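Local atomic coordinates of nucleoside-diphosphate-sugar epimerase (Pseudomonas aeruginosa, PDB entry 2X4G), a protein that probably binds NAD(P) in a Rossmann-type domain and is assigned to the epimerase/dehydratase family of nucleotide-sugar enzymes, its own substrate and reaction not being established. Residues L25-A30 with Q51-L56; L42-S47 with C60-M65. All blocks are in the same frame, centred on the assembly; numbering follows the deposited sequence.

Interaction 1 of 2, residues L25-A30 with Q51-L56; sequences LGHHAA and QRLAYL
His27 reaches from helix 24-35, the first helix of the Rossmann-type fold, to the 3-10 segment 51-56 in the connection between strands 39-44 and 59-62. From CB the chain leaves with CG anti to the backbone N (chi1 -172°), which carries the imidazole across toward Leu53 and Tyr55. Leu53 CG lies over the CD2–NE2 side of the ring, 3.9 Å from His27 CD2. Leu53 CD1 sits over the middle of the same face, 4.0 Å from the ring centroid and almost on its normal, a CH-pi contact. His27 ND1 lies near Arg52 NH2 without a bond between them; Arg52 NH2 bonds the carbonyl O of Thr22. At the tip, His27 NE2 and Tyr55 OH share a hydrogen bond of 2.7 Å, bent to 147°, with either atom a possible donor. The two rings meet rim to rim, so the link is polar and not a stack. Tyr55 OH is also bonded to Arg31 NE. One turn along the helix the contact turns apolar: Ala30 CB packs on Leu56 CD1 at 3.8 Å and more loosely on Leu53 CD2. Leu53 on one face and the bond to Tyr55 OH at the edge restrict how the imidazole can turn, and the positive charge of Arg52, close to His27 ND1, would probably disfavour a second proton on the ring.

Interaction 2 of 2, residues L42-S47 with C60-M65; sequences LIHRPS and CRVAEM
Leu42, Ile43 and His44 pair in parallel with Cys60, Arg61 and Val62, the two strands running at 26° to each other. Arg61 N gives a nearly straight bond to Leu42 O at 3.0 Å, and Arg61 O takes His44 N at 3.1 Å; bonding both residues that flank its partner Ile43 is the pattern of parallel strands. His44 O then receives Ala63 N at 2.9 Å, just past the end of strand 59-62. This is an edge pair of the Rossmann-type sheet, strand 59-62 pairing within the chain with 39-44 alone. His44 takes the crowded position between N and carbonyl carbon (chi1 65°), which turns its ring back over the neighbouring strand; Val62 CG2 touches His44 CE1 at 3.7 Å, and Cys60 CB comes in at the ring edge. A bond from His44 ND1 to Arg45 O, 2.9 Å long, holds the imidazole. Pro46 CD rests on Glu64 CG at 3.5 Å. Met65 CG lies over one face of the Arg45 guanidinium, toward its rim, and Met65 CE comes nearest Arg45 NH2. On the other side of the sheet Ile43 CG2 meets Ala63 CB, while the Arg61 chain leads away to Glu59, in a salt bridge, and to the carbonyls of Ala74 and Arg76. Backbone bonds set the register; past the strand ends, aliphatic carbon packs on Arg45 and Glu64 near the surface.

In the fold
Both interactions involve the first part of a Rossmann-type fold: strand 39-44 is half of interaction 2 and the surface on which interaction 1 packs. Interaction 1 is mostly buried, joining helix 24-35 to the segment between strands 39-44 and 59-62; interaction 2 is partly buried and joins those two strands themselves. They touch through Leu42, whose CD1 lies 3.7 Å from Leu53 CD2 and whose CD2 packs on Ala30, so the helix and the 3-10 segment rest together on that face of the sheet. Cohesion in 25-30 with 51-56 is carried mainly by side chains, with one polar bond among apolar packing, whereas 42-47 with 60-65 is a backbone ladder that gives way to exposed, mixed packing past the strand ends.

Interaction 1 of 2, residues L25-A30 with Q51-L56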
ATOM      1  N   LEU A  25       2.180 -24.175 -10.605  1.00 35.68           N
ATOM      2  CA  LEU A  25       1.363 -25.325 -10.287  1.00 35.69           C
ATOM      3  C   LEU A  25       0.783 -25.970 -11.571  1.00 36.16           C
ATOM      4  O   LEU A  25       0.721 -27.177 -11.685  1.00 36.73           O
ATOM      5  CB  LEU A  25       0.284 -24.941  -9.278  1.00 35.53           C
ATOM      6  CG  LEU A  25      -0.609 -26.101  -8.839  1.00 36.26           C
ATOM      7  CD1 LEU A  25       0.220 -27.230  -8.182  1.00 34.25           C
ATOM      8  CD2 LEU A  25      -1.785 -25.610  -7.948  1.00 35.33           C
ATOM      9  N   GLY A  26       0.391 -25.177 -12.555  1.00 36.75           N
ATOM     10  CA  GLY A  26      -0.067 -25.736 -13.835  1.00 36.68           C
ATOM     11  C   GLY A  26       0.997 -26.535 -14.592  1.00 36.45           C
ATOM     12  O   GLY A  26       0.688 -27.535 -15.230  1.00 36.96           O
ATOM     13  N   HIS A  27       2.253 -26.095 -14.533  1.00 35.48           N
ATOM     14  CA  HIS A  27       3.315 -26.718 -15.304  1.00 34.33           C
ATOM     15  C   HIS A  27       3.479 -28.120 -14.773  1.00 33.90           C
ATOM     16  O   HIS A  27       3.661 -29.073 -15.531  1.00 33.73           O
ATOM     17  CB  HIS A  27       4.585 -25.899 -15.143  1.00 33.95           C
ATOM     18  CG  HIS A  27       5.713 -26.311 -16.034  1.00 33.44           C
ATOM     19  ND1 HIS A  27       6.818 -25.512 -16.229  1.00 32.95           N
ATOM     20  CD2 HIS A  27       5.928 -27.430 -16.762  1.00 34.65           C
ATOM     21  CE1 HIS A  27       7.662 -26.118 -17.043  1.00 32.99           C
ATOM     22  NE2 HIS A  27       7.151 -27.287 -17.374  1.00 34.81           N
ATOM     23  N   HIS A  28       3.391 -28.237 -13.454  1.00 33.79           N
ATOM     24  CA  HIS A  28       3.529 -29.534 -12.765  1.00 33.37           C
ATOM     25  C   HIS A  28       2.253 -30.393 -12.927  1.00 33.84           C
ATOM     26  O   HIS A  28       2.338 -31.614 -12.957  1.00 35.55           O
ATOM     27  CB  HIS A  28       3.878 -29.334 -11.282  1.00 32.59           C
ATOM     28  CG  HIS A  28       5.298 -28.904 -11.032  1.00 31.01           C
ATOM     29  ND1 HIS A  28       6.359 -29.789 -11.007  1.00 30.09           N
ATOM     30  CD2 HIS A  28       5.825 -27.686 -10.748  1.00 30.03           C
ATOM     31  CE1 HIS A  28       7.475 -29.130 -10.747  1.00 29.98           C
ATOM     32  NE2 HIS A  28       7.178 -27.851 -10.582  1.00 29.67           N
ATOM     33  N   ALA A  29       1.074 -29.799 -13.067  1.00 33.54           N
ATOM     34  CA  ALA A  29      -0.091 -30.615 -13.446  1.00 33.74           C
ATOM     35  C   ALA A  29       0.173 -31.201 -14.831  1.00 34.38           C
ATOM     36  O   ALA A  29       0.021 -32.395 -15.037  1.00 34.83           O
ATOM     37  CB  ALA A  29      -1.358 -29.817 -13.443  1.00 32.87           C
ATOM     38  N   ALA A  30       0.601 -30.354 -15.765  1.00 34.61           N
ATOM     39  CA  ALA A  30       0.863 -30.774 -17.133  1.00 35.00           C
ATOM     40  C   ALA A  30       1.819 -31.971 -17.157  1.00 35.23           C
ATOM     41  O   ALA A  30       1.520 -33.014 -17.752  1.00 35.92           O
ATOM     42  CB  ALA A  30       1.422 -29.626 -17.935  1.00 35.05           C
ATOM     43  N   GLN A  51       5.607 -22.364 -25.353  1.00 48.67           N
ATOM     44  CA  GLN A  51       6.735 -23.118 -25.917  1.00 49.27           C
ATOM     45  C   GLN A  51       7.758 -23.589 -24.864  1.00 48.01           C
ATOM     46  O   GLN A  51       8.603 -24.418 -25.178  1.00 47.85           O
ATOM     47  CB  GLN A  51       7.452 -22.330 -27.028  1.00 50.70           C
ATOM     48  CG  GLN A  51       7.952 -20.927 -26.621  1.00 53.70           C
ATOM     49  CD  GLN A  51       7.029 -19.767 -27.109  1.00 57.95           C
ATOM     50  OE1 GLN A  51       5.855 -19.673 -26.718  1.00 58.30           O
ATOM     51  NE2 GLN A  51       7.581 -18.879 -27.955  1.00 59.90           N
ATOM     52  N   ARG A  52       7.685 -23.077 -23.631  1.00 46.54           N
ATOM     53  CA  ARG A  52       8.461 -23.662 -22.530  1.00 45.72           C
ATOM     54  C   ARG A  52       8.029 -25.088 -22.194  1.00 44.13           C
ATOM     55  O   ARG A  52       8.726 -25.771 -21.465  1.00 43.53           O
ATOM     56  CB  ARG A  52       8.355 -22.832 -21.244  1.00 45.56           C
ATOM     57  CG  ARG A  52       8.844 -21.411 -21.364  1.00 48.26           C
ATOM     58  CD  ARG A  52       9.495 -20.841 -20.079  1.00 51.24           C
ATOM     59  NE  ARG A  52       8.865 -21.341 -18.869  1.00 53.97           N
ATOM     60  CZ  ARG A  52       7.632 -21.033 -18.477  1.00 56.72           C
ATOM     61  NH1 ARG A  52       6.871 -20.205 -19.193  1.00 58.06           N
ATOM     62  NH2 ARG A  52       7.155 -21.557 -17.352  1.00 57.14           N
ATOM     63  N   LEU A  53       6.866 -25.510 -22.682  1.00 43.19           N
ATOM     64  CA  LEU A  53       6.329 -26.834 -22.405  1.00 42.07           C
ATOM     65  C   LEU A  53       6.354 -27.746 -23.638  1.00 42.57           C
ATOM     66  O   LEU A  53       5.838 -28.878 -23.608  1.00 42.40           O
ATOM     67  CB  LEU A  53       4.907 -26.720 -21.839  1.00 41.19           C
ATOM     68  CG  LEU A  53       4.855 -26.381 -20.349  1.00 39.90           C
ATOM     69  CD1 LEU A  53       5.357 -24.984 -20.117  1.00 41.24           C
ATOM     70  CD2 LEU A  53       3.455 -26.514 -19.813  1.00 38.50           C
ATOM     71  N   ALA A  54       6.980 -27.280 -24.711  1.00 42.78           N
ATOM     72  CA  ALA A  54       7.065 -28.078 -25.937  1.00 43.47           C
ATOM     73  C   ALA A  54       7.665 -29.476 -25.694  1.00 42.84           C
ATOM     74  O   ALA A  54       7.241 -30.442 -26.309  1.00 43.80           O
ATOM     75  CB  ALA A  54       7.860 -27.326 -27.020  1.00 44.14           C
ATOM     76  N   TYR A  55       8.626 -29.581 -24.782  1.00 41.80           N
ATOM     77  CA  TYR A  55       9.240 -30.865 -24.427  1.00 41.15           C
ATOM     78  C   TYR A  55       8.215 -31.937 -24.007  1.00 41.08           C
ATOM     79  O   TYR A  55       8.462 -33.130 -24.200  1.00 41.33           O
ATOM     80  CB  TYR A  55      10.323 -30.680 -23.352  1.00 39.94           C
ATOM     81  CG  TYR A  55       9.798 -30.396 -21.951  1.00 38.56           C
ATOM     82  CD1 TYR A  55       9.341 -29.127 -21.591  1.00 36.02           C
ATOM     83  CD2 TYR A  55       9.773 -31.391 -20.978  1.00 37.30           C
ATOM     84  CE1 TYR A  55       8.870 -28.864 -20.328  1.00 35.32           C
ATOM     85  CE2 TYR A  55       9.282 -31.131 -19.700  1.00 36.64           C
ATOM     86  CZ  TYR A  55       8.832 -29.861 -19.385  1.00 35.46           C
ATOM     87  OH  TYR A  55       8.349 -29.586 -18.127  1.00 33.35           O
ATOM     88  N   LEU A  56       7.063 -31.523 -23.477  1.00 40.71           N
ATOM     89  CA  LEU A  56       5.990 -32.472 -23.137  1.00 41.10           C
ATOM     90  C   LEU A  56       5.248 -32.997 -24.372  1.00 42.41           C
ATOM     91  O   LEU A  56       4.388 -33.883 -24.256  1.00 42.35           O
ATOM     92  CB  LEU A  56       4.981 -31.852 -22.152  1.00 40.30           C
ATOM     93  CG  LEU A  56       5.511 -31.361 -20.788  1.00 39.56           C
ATOM     94  CD1 LEU A  56       4.405 -30.721 -19.981  1.00 37.12           C
ATOM     95  CD2 LEU A  56       6.136 -32.491 -20.011  1.00 38.65           C
TER

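Interaction 2 of 2, residues L42-S47 with C60-M65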
ATOM      1  N   LEU A  42      -2.884 -28.243 -23.723  1.00 35.93           N
ATOM      2  CA  LEU A  42      -2.612 -26.996 -23.020  1.00 35.71           C
ATOM      3  C   LEU A  42      -3.428 -25.873 -23.655  1.00 37.04           C
ATOM      4  O   LEU A  42      -3.222 -25.524 -24.827  1.00 37.68           O
ATOM      5  CB  LEU A  42      -1.128 -26.636 -23.103  1.00 35.18           C
ATOM      6  CG  LEU A  42      -0.142 -27.672 -22.604  1.00 33.42           C
ATOM      7  CD1 LEU A  42       1.282 -27.142 -22.699  1.00 31.20           C
ATOM      8  CD2 LEU A  42      -0.507 -28.075 -21.181  1.00 32.85           C
ATOM      9  N   ILE A  43      -4.370 -25.327 -22.892  1.00 37.68           N
ATOM     10  CA  ILE A  43      -5.154 -24.192 -23.346  1.00 38.93           C
ATOM     11  C   ILE A  43      -4.459 -22.936 -22.835  1.00 39.24           C
ATOM     12  O   ILE A  43      -4.357 -22.743 -21.640  1.00 39.10           O
ATOM     13  CB  ILE A  43      -6.605 -24.271 -22.836  1.00 39.34           C
ATOM     14  CG1 ILE A  43      -7.290 -25.555 -23.342  1.00 38.68           C
ATOM     15  CG2 ILE A  43      -7.413 -23.056 -23.301  1.00 39.66           C
ATOM     16  CD1 ILE A  43      -8.601 -25.854 -22.646  1.00 36.10           C
ATOM     17  N   HIS A  44      -3.970 -22.100 -23.747  1.00 40.53           N
ATOM     18  CA  HIS A  44      -3.208 -20.908 -23.379  1.00 41.04           C
ATOM     19  C   HIS A  44      -3.651 -19.650 -24.084  1.00 42.98           C
ATOM     20  O   HIS A  44      -4.227 -19.693 -25.179  1.00 43.97           O
ATOM     21  CB  HIS A  44      -1.749 -21.111 -23.721  1.00 40.83           C
ATOM     22  CG  HIS A  44      -1.480 -21.236 -25.186  1.00 40.86           C
ATOM     23  ND1 HIS A  44      -1.119 -20.162 -25.971  1.00 43.80           N
ATOM     24  CD2 HIS A  44      -1.483 -22.313 -26.000  1.00 40.50           C
ATOM     25  CE1 HIS A  44      -0.930 -20.567 -27.213  1.00 43.72           C
ATOM     26  NE2 HIS A  44      -1.139 -21.870 -27.255  1.00 43.84           N
ATOM     27  N   ARG A  45      -3.351 -18.510 -23.482  1.00 44.27           N
ATOM     28  CA  ARG A  45      -3.657 -17.256 -24.159  1.00 46.67           C
ATOM     29  C   ARG A  45      -2.559 -16.962 -25.194  1.00 46.81           C
ATOM     30  O   ARG A  45      -1.441 -17.465 -25.087  1.00 46.29           O
ATOM     31  CB  ARG A  45      -3.912 -16.139 -23.153  1.00 47.28           C
ATOM     32  CG  ARG A  45      -2.762 -15.682 -22.341  1.00 51.06           C
ATOM     33  CD  ARG A  45      -3.287 -14.781 -21.207  1.00 57.74           C
ATOM     34  NE  ARG A  45      -3.726 -15.573 -20.055  1.00 62.97           N
ATOM     35  CZ  ARG A  45      -4.275 -15.077 -18.938  1.00 67.69           C
ATOM     36  NH1 ARG A  45      -4.493 -13.762 -18.806  1.00 69.84           N
ATOM     37  NH2 ARG A  45      -4.618 -15.908 -17.942  1.00 67.35           N
ATOM     38  N   PRO A  46      -2.891 -16.204 -26.235  1.00 48.00           N
ATOM     39  CA  PRO A  46      -1.939 -16.075 -27.325  1.00 49.22           C
ATOM     40  C   PRO A  46      -0.634 -15.406 -26.911  1.00 49.46           C
ATOM     41  O   PRO A  46       0.416 -15.722 -27.454  1.00 49.28           O
ATOM     42  CB  PRO A  46      -2.699 -15.224 -28.350  1.00 50.71           C
ATOM     43  CG  PRO A  46      -3.748 -14.552 -27.589  1.00 50.37           C
ATOM     44  CD  PRO A  46      -4.132 -15.470 -26.502  1.00 48.86           C
ATOM     45  N   SER A  47      -0.701 -14.508 -25.941  1.00 50.30           N
ATOM     46  CA  SER A  47       0.502 -13.856 -25.417  1.00 51.44           C
ATOM     47  C   SER A  47       1.424 -14.766 -24.606  1.00 50.82           C
ATOM     48  O   SER A  47       2.574 -14.411 -24.367  1.00 51.13           O
ATOM     49  CB  SER A  47       0.118 -12.679 -24.516  1.00 51.85           C
ATOM     50  OG  SER A  47      -0.137 -13.133 -23.193  1.00 51.55           O
ATOM     51  N   CYS A  60      -1.549 -27.885 -28.323  1.00 49.53           N
ATOM     52  CA  CYS A  60      -1.816 -26.535 -27.829  1.00 49.31           C
ATOM     53  C   CYS A  60      -2.999 -25.966 -28.522  1.00 50.74           C
ATOM     54  O   CYS A  60      -3.103 -26.041 -29.744  1.00 52.10           O
ATOM     55  CB  CYS A  60      -0.639 -25.626 -28.089  1.00 49.08           C
ATOM     56  SG  CYS A  60       0.764 -26.122 -27.134  1.00 48.60           S
ATOM     57  N   ARG A  61      -3.880 -25.365 -27.733  1.00 51.34           N
ATOM     58  CA  ARG A  61      -5.079 -24.721 -28.248  1.00 52.56           C
ATOM     59  C   ARG A  61      -5.121 -23.295 -27.743  1.00 52.88           C
ATOM     60  O   ARG A  61      -4.996 -23.069 -26.544  1.00 52.10           O
ATOM     61  CB  ARG A  61      -6.295 -25.507 -27.791  1.00 52.58           C
ATOM     62  CG  ARG A  61      -6.219 -26.980 -28.198  1.00 52.56           C
ATOM     63  CD  ARG A  61      -7.413 -27.771 -27.710  1.00 52.69           C
ATOM     64  NE  ARG A  61      -7.445 -29.092 -28.326  1.00 53.19           N
ATOM     65  CZ  ARG A  61      -8.383 -30.001 -28.104  1.00 52.60           C
ATOM     66  NH1 ARG A  61      -8.313 -31.165 -28.724  1.00 52.30           N
ATOM     67  NH2 ARG A  61      -9.391 -29.748 -27.274  1.00 52.78           N
ATOM     68  N   VAL A  62      -5.252 -22.336 -28.658  1.00 54.78           N
ATOM     69  CA  VAL A  62      -5.209 -20.921 -28.284  1.00 55.54           C
ATOM     70  C   VAL A  62      -6.597 -20.459 -27.859  1.00 56.63           C
ATOM     71  O   VAL A  62      -7.590 -20.807 -28.479  1.00 56.99           O
ATOM     72  CB  VAL A  62      -4.684 -20.022 -29.417  1.00 56.44           C
ATOM     73  CG1 VAL A  62      -4.481 -18.601 -28.907  1.00 56.50           C
ATOM     74  CG2 VAL A  62      -3.384 -20.543 -29.943  1.00 55.77           C
ATOM     75  N   ALA A  63      -6.661 -19.694 -26.780  1.00 57.54           N
ATOM     76  CA  ALA A  63      -7.923 -19.153 -26.324  1.00 59.41           C
ATOM     77  C   ALA A  63      -7.676 -18.024 -25.346  1.00 60.91           C
ATOM     78  O   ALA A  63      -7.018 -18.221 -24.325  1.00 60.59           O
ATOM     79  CB  ALA A  63      -8.751 -20.233 -25.670  1.00 58.55           C
ATOM     80  N   GLU A  64      -8.181 -16.837 -25.659  1.00 63.90           N
ATOM     81  CA  GLU A  64      -8.245 -15.762 -24.665  1.00 65.66           C
ATOM     82  C   GLU A  64      -9.382 -16.104 -23.702  1.00 66.43           C
ATOM     83  O   GLU A  64     -10.413 -16.636 -24.095  1.00 66.70           O
ATOM     84  CB  GLU A  64      -8.454 -14.387 -25.322  1.00 67.23           C
ATOM     85  CG  GLU A  64      -7.212 -13.853 -26.051  1.00 68.90           C
ATOM     86  CD  GLU A  64      -7.543 -12.914 -27.219  1.00 73.41           C
ATOM     87  OE1 GLU A  64      -7.295 -13.296 -28.394  1.00 74.80           O
ATOM     88  OE2 GLU A  64      -8.062 -11.798 -26.970  1.00 75.20           O
ATOM     89  N   MET A  65      -9.190 -15.803 -22.432  1.00 67.39           N
ATOM     90  CA  MET A  65     -10.093 -16.305 -21.407  1.00 68.36           C
ATOM     91  C   MET A  65     -11.399 -15.543 -21.284  1.00 69.71           C
ATOM     92  O   MET A  65     -12.162 -15.792 -20.346  1.00 69.58           O
ATOM     93  CB  MET A  65      -9.382 -16.283 -20.069  1.00 68.18           C
ATOM     94  CG  MET A  65      -8.140 -17.154 -20.054  1.00 69.38           C
ATOM     95  SD  MET A  65      -8.104 -18.085 -18.516  1.00 74.04           S
ATOM     96  CE  MET A  65      -7.888 -16.771 -17.275  1.00 73.52           C
TER